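Local coordinates for protein dihydropteroate synthase (Xanthomonas albilineans, PDB 6Q62) that probably condenses para-aminobenzoate with 6-hydroxymethyl-7,8-dihydropterin diphosphate to give 7,8-dihydropteroate, the immediate precursor of folates, at residues 27-32 / 80-85. Residues are numbered along the deposited sequence; the frame is centred on the assembly and turned at random.
With SO4 (sulfate ion), chain H.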
loop_
_atom_site.group_PDB
_atom_site.type_symbol
_atom_site.label_atom_id
_atom_site.label_comp_id
_atom_site.label_asym_id
_atom_site.label_seq_id
_atom_site.Cartn_x
_atom_site.Cartn_y
_atom_site.Cartn_z
ATOM N N ASN A 27 22.312 -4.466 -0.966
ATOM C CA ASN A 27 23.218 -4.524 -2.104
ATOM C C ASN A 27 24.589 -4.015 -1.682
ATOM O O ASN A 27 24.707 -2.941 -1.087
ATOM C CB ASN A 27 22.673 -3.728 -3.278
ATOM C CG ASN A 27 21.512 -4.387 -3.976
ATOM O OD1 ASN A 27 21.461 -5.609 -4.149
ATOM N ND2 ASN A 27 20.569 -3.583 -4.412
ATOM N N VAL A 28 25.617 -4.815 -1.947
ATOM C CA VAL A 28 26.978 -4.432 -1.577
ATOM C C VAL A 28 27.674 -4.051 -2.872
ATOM O O VAL A 28 28.409 -4.847 -3.446
ATOM C CB VAL A 28 27.762 -5.547 -0.827
ATOM C CG1 VAL A 28 29.035 -4.973 -0.171
ATOM C CG2 VAL A 28 26.884 -6.259 0.197
ATOM N N THR A 29 27.392 -2.858 -3.372
ATOM C CA THR A 29 28.026 -2.395 -4.609
ATOM C C THR A 29 28.406 -0.934 -4.368
ATOM O O THR A 29 27.632 -0.209 -3.728
ATOM C CB THR A 29 27.091 -2.518 -5.850
ATOM O OG1 THR A 29 25.917 -1.745 -5.638
ATOM C CG2 THR A 29 26.703 -3.971 -6.194
ATOM N N PRO A 30 29.572 -0.466 -4.839
ATOM C CA PRO A 30 29.903 0.969 -4.651
ATOM C C PRO A 30 28.814 1.933 -5.153
ATOM O O PRO A 30 28.568 2.953 -4.511
ATOM C CB PRO A 30 31.211 1.131 -5.424
ATOM C CG PRO A 30 31.818 -0.253 -5.433
ATOM C CD PRO A 30 30.632 -1.172 -5.585
ATOM N N ASP A 31 28.111 1.579 -6.253
ATOM C CA ASP A 31 27.039 2.404 -6.842
ATOM C C ASP A 31 25.766 2.466 -5.975
ATOM O O ASP A 31 24.916 3.331 -6.192
ATOM C CB ASP A 31 26.715 1.960 -8.282
ATOM N N SER A 32 25.652 1.578 -4.973
ATOM C CA SER A 32 24.513 1.582 -4.064
ATOM C C SER A 32 24.579 2.724 -3.046
ATOM O O SER A 32 23.547 3.053 -2.454
ATOM C CB SER A 32 24.386 0.243 -3.344
ATOM O OG SER A 32 23.885 -0.753 -4.217
ATOM N N LEU A 80 33.250 -12.011 -3.701
ATOM C CA LEU A 80 33.596 -12.466 -2.346
ATOM C C LEU A 80 34.049 -11.312 -1.475
ATOM O O LEU A 80 33.670 -11.227 -0.305
ATOM C CB LEU A 80 34.705 -13.538 -2.408
ATOM C CG LEU A 80 34.294 -14.887 -2.998
ATOM C CD1 LEU A 80 35.554 -15.754 -3.295
ATOM C CD2 LEU A 80 33.338 -15.621 -2.041
ATOM N N ARG A 81 34.869 -10.408 -2.046
ATOM C CA ARG A 81 35.395 -9.217 -1.346
ATOM C C ARG A 81 34.239 -8.335 -0.851
ATOM O O ARG A 81 34.353 -7.689 0.177
ATOM C CB ARG A 81 36.296 -8.432 -2.323
ATOM C CG ARG A 81 37.195 -7.359 -1.768
ATOM C CD ARG A 81 38.122 -6.917 -2.898
ATOM N NE ARG A 81 39.133 -7.942 -3.115
ATOM C CZ ARG A 81 39.446 -8.506 -4.276
ATOM N NH1 ARG A 81 38.873 -8.098 -5.405
ATOM N NH2 ARG A 81 40.384 -9.434 -4.329
ATOM N N ARG A 82 33.128 -8.325 -1.584
ATOM C CA ARG A 82 31.952 -7.558 -1.194
ATOM C C ARG A 82 31.093 -8.268 -0.168
ATOM O O ARG A 82 30.807 -7.688 0.865
ATOM C CB ARG A 82 31.097 -7.261 -2.422
ATOM C CG ARG A 82 31.792 -6.314 -3.390
ATOM C CD ARG A 82 31.071 -6.295 -4.714
ATOM N NE ARG A 82 31.758 -5.391 -5.643
ATOM C CZ ARG A 82 31.262 -5.001 -6.814
ATOM N NH1 ARG A 82 30.051 -5.393 -7.194
ATOM N NH2 ARG A 82 31.954 -4.186 -7.594
ATOM N N VAL A 83 30.630 -9.508 -0.466
ATOM C CA VAL A 83 29.612 -10.138 0.377
ATOM C C VAL A 83 30.171 -10.764 1.648
ATOM O O VAL A 83 29.475 -10.722 2.659
ATOM C CB VAL A 83 28.671 -11.124 -0.379
ATOM C CG1 VAL A 83 27.996 -10.428 -1.557
ATOM C CG2 VAL A 83 29.383 -12.402 -0.861
ATOM N N ILE A 84 31.381 -11.360 1.625
ATOM C CA ILE A 84 31.835 -12.075 2.844
ATOM C C ILE A 84 32.007 -11.160 4.054
ATOM O O ILE A 84 31.482 -11.501 5.120
ATOM C CB ILE A 84 33.097 -12.949 2.572
ATOM C CG1 ILE A 84 32.836 -13.963 1.431
ATOM C CG2 ILE A 84 33.628 -13.618 3.883
ATOM C CD1 ILE A 84 31.618 -14.902 1.659
ATOM N N PRO A 85 32.692 -9.994 3.967
ATOM C CA PRO A 85 32.832 -9.155 5.175
ATOM C C PRO A 85 31.465 -8.654 5.672
ATOM O O PRO A 85 31.258 -8.517 6.876
ATOM C CB PRO A 85 33.742 -8.015 4.722
ATOM C CG PRO A 85 34.357 -8.467 3.457
ATOM C CD PRO A 85 33.402 -9.401 2.816
HETATM S S SO4 H . 17.944 -5.040 -6.699
HETATM O O1 SO4 H . 18.107 -3.670 -6.176
HETATM O O2 SO4 H . 18.397 -5.116 -8.095
HETATM O O3 SO4 H . 18.766 -6.011 -5.892
HETATM O O4 SO4 H . 16.546 -5.436 -6.668
#
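Arg-82 reaches from helix 76-93 across the loop 27-32 and meets Val-28, Thr-29 and Pro-30 in turn. Nearest the helix, its CB packs against Val-28 CG1 at 3.8 Å. Valine's compact, branched side chain suits a buried place between two helices: CG1, anti to the backbone N (chi1 -166°), lies 3.4 Å from Arg-82 O, and the side chain also touches Thr-41 and Ala-45 of helix 41-54. Arg-82 then runs on extended from CG to NE, its CD passing 3.3 Å from Val-28 O. No hydrogen bond joins the two segments, and neither Val-28 O nor Arg-82 O, both buried here, has a partner in the model.

The fold is the TIM barrel of the pterin-binding enzymes. Residues 27-32 follow strand 21-27, and helix 76-93 follows the neighbouring parallel strand 59-63. Asn-27 ND2 donates to sulfate O1 at 3.0 Å; Arg-261 and His-263 also bind this ion, probably from the crystallisation liquor.

Farther out, the Arg-82 and Pro-30 side chains cross at about a right angle; Pro-30 CD sits 3.8 Å above one guanidinium face, displaced toward the rim. Thr-29 CG2 approaches Arg-82 NH1 obliquely, at 3.8 Å. A long arginine fits because its aliphatic stem can pack while NE forms a salt bridge with Glu-78, one turn earlier, and NH1 a hydrogen bond with Gly-64 O. Val-83 packs on Val-107 of helix 105-114, the next helix round the barrel.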